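Local coordinates for erythrocyte membrane protein 1 (Plasmodium falciparum, PDB 2XU0), which probably binds host cell surface receptors as a malarial adhesin, this chain being its N-terminal segment and first Duffy-binding-like domain, involved in rosetting, at residues 350-354 / 364-370; 333-338 / 372-377. The protein carries 10 engineered substitutions. All coordinates share one frame; numbering follows the deposited sequence.

Contact 1: 350-354 / 364-370; sequences DGHDC and IFVDLDC
H352 and I364 meet with the methyl CG2 of I364 over one face of the imidazole: this carbon is 3.5 Å from the centroid of the H352 ring and 17° off its normal, a CH-pi contact displaced toward the NE2-CD2 side. D350 CB lies against the opposite face, so the ring is held between two aliphatic groups. V366 adds CG2, which approaches CD2 of H352 obliquely, while its other methyl, CG1, stands 3.4 Å from G351 O.

Beyond the histidine the two segments are tied by one nearly straight backbone hydrogen bond, D353 N to F365 O, 2.8 Å with 171° at the hydrogen. D353 CB sits at the edge of the F365 ring, near its plane. With CG anti to the backbone N (chi1 176°), the D353 carboxylate is carried to that of D367; the two side chains cross at about a right angle, OD2 to OD2 3.8 Å. Each acid has other partners that would offset this closeness: D353 OD1 is hydrogen-bonded to T355 OG1 and OD2 to Q356 NE2, and D367 OD1 accepts from C370 N at 2.9 Å, on its syn side but tilted out of the carboxylate plane.

C370 closes the other end, its CB 3.3 Å from G351 O and its SG 3.7 Å from H352 O. That sulfur is bonded to C347, and C354 is bonded to C470. A loop with little regular structure, drawn together by disulfides and with an Asx motif at D367-C370 just ahead of helix 371-407, is in keeping with the cysteine-rich C-terminal subdomain of a Duffy-binding-like domain.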
loop_
_atom_site.group_PDB
_atom_site.type_symbol
_atom_site.label_atom_id
_atom_site.label_comp_id
_atom_site.label_asym_id
_atom_site.label_seq_id
_atom_site.Cartn_x
_atom_site.Cartn_y
_atom_site.Cartn_z
ATOM N N ASP A 350 -9.146 18.832 27.448
ATOM C CA ASP A 350 -8.856 20.205 27.908
ATOM C C ASP A 350 -7.810 20.235 29.066
ATOM O O ASP A 350 -7.493 21.309 29.586
ATOM C CB ASP A 350 -10.154 20.950 28.335
ATOM C CG ASP A 350 -11.338 20.846 27.381
ATOM O OD1 ASP A 350 -11.270 21.444 26.282
ATOM O OD2 ASP A 350 -12.364 20.227 27.769
ATOM N N GLY A 351 -7.296 19.071 29.444
ATOM C CA GLY A 351 -6.327 18.921 30.525
ATOM C C GLY A 351 -6.932 18.963 31.922
ATOM O O GLY A 351 -6.211 19.176 32.904
ATOM N N HIS A 352 -8.263 18.760 32.031
ATOM C CA HIS A 352 -8.942 18.742 33.333
ATOM C C HIS A 352 -8.782 17.381 33.986
ATOM O O HIS A 352 -8.770 16.353 33.291
ATOM C CB HIS A 352 -10.448 19.036 33.199
ATOM C CG HIS A 352 -10.784 20.331 32.531
ATOM N ND1 HIS A 352 -12.067 20.593 32.089
ATOM C CD2 HIS A 352 -9.998 21.404 32.256
ATOM C CE1 HIS A 352 -12.022 21.804 31.558
ATOM N NE2 HIS A 352 -10.799 22.327 31.632
ATOM N N ASP A 353 -8.676 17.371 35.327
ATOM C CA ASP A 353 -8.620 16.130 36.085
ATOM C C ASP A 353 -10.078 15.824 36.429
ATOM O O ASP A 353 -10.672 16.494 37.283
ATOM C CB ASP A 353 -7.721 16.264 37.333
ATOM C CG ASP A 353 -7.673 15.056 38.258
ATOM O OD1 ASP A 353 -8.291 14.009 37.918
ATOM O OD2 ASP A 353 -7.018 15.151 39.325
ATOM N N CYS A 354 -10.661 14.830 35.733
ATOM C CA CYS A 354 -12.065 14.445 35.891
ATOM C C CYS A 354 -12.428 13.922 37.291
ATOM O O CYS A 354 -13.596 14.013 37.694
ATOM C CB CYS A 354 -12.498 13.492 34.774
ATOM S SG CYS A 354 -12.226 14.144 33.097
ATOM N N ILE A 364 -13.631 23.595 37.752
ATOM C CA ILE A 364 -12.554 23.050 36.937
ATOM C C ILE A 364 -11.287 22.842 37.781
ATOM O O ILE A 364 -10.802 23.790 38.406
ATOM C CB ILE A 364 -12.239 23.996 35.732
ATOM C CG1 ILE A 364 -13.468 24.686 35.058
ATOM C CG2 ILE A 364 -11.239 23.405 34.758
ATOM C CD1 ILE A 364 -14.494 23.853 34.376
ATOM N N PHE A 365 -10.718 21.628 37.752
ATOM C CA PHE A 365 -9.444 21.374 38.409
ATOM C C PHE A 365 -8.454 20.761 37.445
ATOM O O PHE A 365 -8.658 19.655 36.928
ATOM C CB PHE A 365 -9.558 20.568 39.702
ATOM C CG PHE A 365 -8.244 20.493 40.447
ATOM C CD1 PHE A 365 -7.798 21.565 41.213
ATOM C CD2 PHE A 365 -7.438 19.365 40.356
ATOM C CE1 PHE A 365 -6.584 21.494 41.899
ATOM C CE2 PHE A 365 -6.223 19.299 41.037
ATOM C CZ PHE A 365 -5.805 20.362 41.808
ATOM N N VAL A 366 -7.374 21.503 37.201
ATOM C CA VAL A 366 -6.291 21.091 36.320
ATOM C C VAL A 366 -5.128 20.709 37.225
ATOM O O VAL A 366 -4.534 21.587 37.843
ATOM C CB VAL A 366 -5.908 22.215 35.300
ATOM C CG1 VAL A 366 -4.724 21.809 34.423
ATOM C CG2 VAL A 366 -7.100 22.626 34.439
ATOM N N ASP A 367 -4.814 19.403 37.317
ATOM C CA ASP A 367 -3.666 18.899 38.071
ATOM C C ASP A 367 -2.415 19.046 37.169
ATOM O O ASP A 367 -2.470 19.724 36.137
ATOM C CB ASP A 367 -3.892 17.430 38.529
ATOM C CG ASP A 367 -3.876 16.387 37.419
ATOM O OD1 ASP A 367 -4.100 16.763 36.251
ATOM O OD2 ASP A 367 -3.588 15.200 37.718
ATOM N N LEU A 368 -1.306 18.416 37.537
ATOM C CA LEU A 368 -0.091 18.560 36.744
ATOM C C LEU A 368 0.119 17.439 35.736
ATOM O O LEU A 368 0.856 17.636 34.771
ATOM C CB LEU A 368 1.144 18.806 37.631
ATOM C CG LEU A 368 0.988 19.982 38.620
ATOM C CD1 LEU A 368 1.676 19.694 39.865
ATOM C CD2 LEU A 368 1.446 21.313 38.035
ATOM N N ASP A 369 -0.573 16.293 35.918
ATOM C CA ASP A 369 -0.484 15.182 34.973
ATOM C C ASP A 369 -1.389 15.386 33.739
ATOM O O ASP A 369 -0.941 15.157 32.615
ATOM C CB ASP A 369 -0.772 13.837 35.662
ATOM C CG ASP A 369 0.242 13.428 36.721
ATOM O OD1 ASP A 369 1.292 14.106 36.839
ATOM O OD2 ASP A 369 -0.012 12.428 37.431
ATOM N N CYS A 370 -2.650 15.832 33.948
ATOM C CA CYS A 370 -3.631 16.027 32.870
ATOM C C CYS A 370 -3.303 17.001 31.737
ATOM O O CYS A 370 -3.658 16.666 30.605
ATOM C CB CYS A 370 -5.051 16.170 33.394
ATOM S SG CYS A 370 -5.627 14.714 34.302
#

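Contact 2: 333-338 / 372-377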
loop_
_atom_site.group_PDB
_atom_site.type_symbol
_atom_site.label_atom_id
_atom_site.label_comp_id
_atom_site.label_asym_id
_atom_site.label_seq_id
_atom_site.Cartn_x
_atom_site.Cartn_y
_atom_site.Cartn_z
ATOM N N LYS A 333 -1.107 5.570 22.725
ATOM C CA LYS A 333 -0.261 6.624 23.287
ATOM C C LYS A 333 -1.120 7.705 23.934
ATOM O O LYS A 333 -0.736 8.264 24.970
ATOM C CB LYS A 333 0.676 7.219 22.220
ATOM C CG LYS A 333 2.116 7.385 22.686
ATOM C CD LYS A 333 2.344 8.691 23.455
ATOM C CE LYS A 333 3.750 8.828 23.997
ATOM N NZ LYS A 333 3.942 8.063 25.255
ATOM N N VAL A 334 -2.293 7.990 23.342
ATOM C CA VAL A 334 -3.243 8.961 23.900
ATOM C C VAL A 334 -3.816 8.390 25.211
ATOM O O VAL A 334 -3.859 9.101 26.225
ATOM C CB VAL A 334 -4.353 9.344 22.884
ATOM C CG1 VAL A 334 -5.539 10.018 23.566
ATOM C CG2 VAL A 334 -3.787 10.222 21.771
ATOM N N LYS A 335 -4.174 7.096 25.200
ATOM C CA LYS A 335 -4.706 6.434 26.377
ATOM C C LYS A 335 -3.707 6.483 27.554
ATOM O O LYS A 335 -4.125 6.830 28.658
ATOM C CB LYS A 335 -5.167 4.991 26.078
ATOM C CG LYS A 335 -6.064 4.439 27.180
ATOM C CD LYS A 335 -6.461 2.991 27.004
ATOM C CE LYS A 335 -7.421 2.616 28.114
ATOM N NZ LYS A 335 -8.102 1.312 27.879
ATOM N N LYS A 336 -2.406 6.204 27.326
ATOM C CA LYS A 336 -1.424 6.254 28.423
ATOM C C LYS A 336 -1.256 7.632 29.081
ATOM O O LYS A 336 -0.934 7.695 30.263
ATOM C CB LYS A 336 -0.086 5.568 28.085
ATOM C CG LYS A 336 0.884 6.383 27.238
ATOM C CD LYS A 336 2.243 5.686 27.099
ATOM C CE LYS A 336 3.230 6.023 28.197
ATOM N NZ LYS A 336 4.532 5.334 27.989
ATOM N N GLU A 337 -1.541 8.719 28.340
ATOM C CA GLU A 337 -1.481 10.087 28.849
ATOM C C GLU A 337 -2.841 10.593 29.371
ATOM O O GLU A 337 -2.867 11.638 30.021
ATOM C CB GLU A 337 -0.963 11.055 27.758
ATOM C CG GLU A 337 0.380 10.671 27.145
ATOM C CD GLU A 337 1.525 10.455 28.117
ATOM O OE1 GLU A 337 1.773 11.348 28.960
ATOM O OE2 GLU A 337 2.181 9.392 28.025
ATOM N N CYS A 338 -3.957 9.888 29.063
ATOM C CA CYS A 338 -5.311 10.338 29.415
ATOM C C CYS A 338 -6.075 9.499 30.411
ATOM O O CYS A 338 -6.869 10.052 31.175
ATOM C CB CYS A 338 -6.144 10.559 28.153
ATOM S SG CYS A 338 -5.495 11.844 27.060
ATOM N N ARG A 372 -0.723 16.925 30.049
ATOM C CA ARG A 372 -0.097 15.993 29.096
ATOM C C ARG A 372 -1.147 15.270 28.206
ATOM O O ARG A 372 -0.829 14.900 27.071
ATOM C CB ARG A 372 0.764 14.937 29.807
ATOM C CG ARG A 372 1.939 15.493 30.599
ATOM C CD ARG A 372 3.009 14.441 30.865
ATOM N NE ARG A 372 2.536 13.315 31.681
ATOM C CZ ARG A 372 2.520 13.297 33.012
ATOM N NH1 ARG A 372 2.921 14.356 33.704
ATOM N NH2 ARG A 372 2.093 12.222 33.659
ATOM N N CYS A 373 -2.382 15.042 28.739
ATOM C CA CYS A 373 -3.495 14.468 27.976
ATOM C C CYS A 373 -3.865 15.477 26.905
ATOM O O CYS A 373 -3.970 15.098 25.746
ATOM C CB CYS A 373 -4.698 14.134 28.853
ATOM S SG CYS A 373 -6.151 13.561 27.925
ATOM N N GLN A 374 -3.996 16.768 27.289
ATOM C CA GLN A 374 -4.268 17.879 26.373
ATOM C C GLN A 374 -3.249 17.899 25.207
ATOM O O GLN A 374 -3.669 17.909 24.054
ATOM C CB GLN A 374 -4.302 19.225 27.126
ATOM C CG GLN A 374 -4.705 20.411 26.251
ATOM C CD GLN A 374 -4.762 21.718 26.998
ATOM O OE1 GLN A 374 -5.740 22.448 26.904
ATOM N NE2 GLN A 374 -3.706 22.061 27.734
ATOM N N ASP A 375 -1.941 17.820 25.512
ATOM C CA ASP A 375 -0.853 17.815 24.524
ATOM C C ASP A 375 -0.906 16.610 23.560
ATOM O O ASP A 375 -0.639 16.776 22.364
ATOM C CB ASP A 375 0.520 17.887 25.219
ATOM C CG ASP A 375 0.681 19.029 26.217
ATOM O OD1 ASP A 375 0.045 20.098 26.016
ATOM O OD2 ASP A 375 1.432 18.853 27.200
ATOM N N GLN A 376 -1.235 15.405 24.080
ATOM C CA GLN A 376 -1.338 14.193 23.273
ATOM C C GLN A 376 -2.591 14.247 22.383
ATOM O O GLN A 376 -2.540 13.855 21.218
ATOM C CB GLN A 376 -1.327 12.946 24.171
ATOM C CG GLN A 376 -0.709 11.705 23.518
ATOM C CD GLN A 376 0.680 11.934 22.964
ATOM O OE1 GLN A 376 0.882 12.010 21.746
ATOM N NE2 GLN A 376 1.660 12.055 23.844
ATOM N N CYS A 377 -3.688 14.789 22.919
ATOM C CA CYS A 377 -4.954 14.953 22.207
ATOM C C CYS A 377 -4.828 15.929 21.042
ATOM O O CYS A 377 -5.290 15.605 19.950
ATOM C CB CYS A 377 -6.072 15.335 23.164
ATOM S SG CYS A 377 -6.547 13.995 24.292
#
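C338 and C373 are joined by a disulfide, SG to SG 2.0 Å with a torsion of 99° about the S-S bond, which staples two antiparallel helices of the Duffy-binding-like C-terminal subdomain. Over the short segments 333-338 and 372-377 the axes approach to 8.3 Å and their directions differ by 163°. The backbones draw nearest at this bridge, and E337 O lies 3.3 Å from C373 CB. C377 SG packs 3.7 Å from C338 SG without bonding to it; its own disulfide partner is C467.

Next to the sulfurs, Q376 lies in the groove between K333, V334 and E337. Its CG rests on V334, 3.8 Å from CA, and the methyl CG2 of V334 meets the same carbon. A bend at chi2 turns the amide back across the lysine chain, which it crosses at about a right angle, placing NE2 3.5 Å from K333 CD. The same NE2 also faces E337 CG, with the amide and carboxylate planes steeply inclined to each other.

Charge completes the outer layer. E337 is bent at its own chi2 and divides its carboxylate between two cations, OE2 toward K333 NZ of its own helix and OE1 toward R372 of the other. This three-residue salt-bridge network is loose, and its link between helices is a weak hydrogen bond. R372 has a further long, weak ion pair with D369, while V334 and C338 also touch the loop around S464, Y466 and C467. E337 OE1 lies at the edge of the R372 guanidinium, in that group's plane, 3.4 Å from NE with 147° at the hydrogen.

Contact 1 is nested along the chain inside the loop that contact 2 closes: helix 311-338 ends at 338, the small hairpin of strands 339-340 and 345-346 follows, then 350-354 and 364-370, and helix 371-407 begins just before 372-377. The centres are 12 Å apart, on the same side of the chain's centre, and all four segments belong to the C-terminal subdomain. They touch directly where G351 N packs on Q374 CB. C347 ties them further, disulfide-bonded to C370 and joined to C338 by a backbone hydrogen bond. The long antiparallel helices thus carry at their end a cysteine-tied loop region, remote from the magnesium and proline sites.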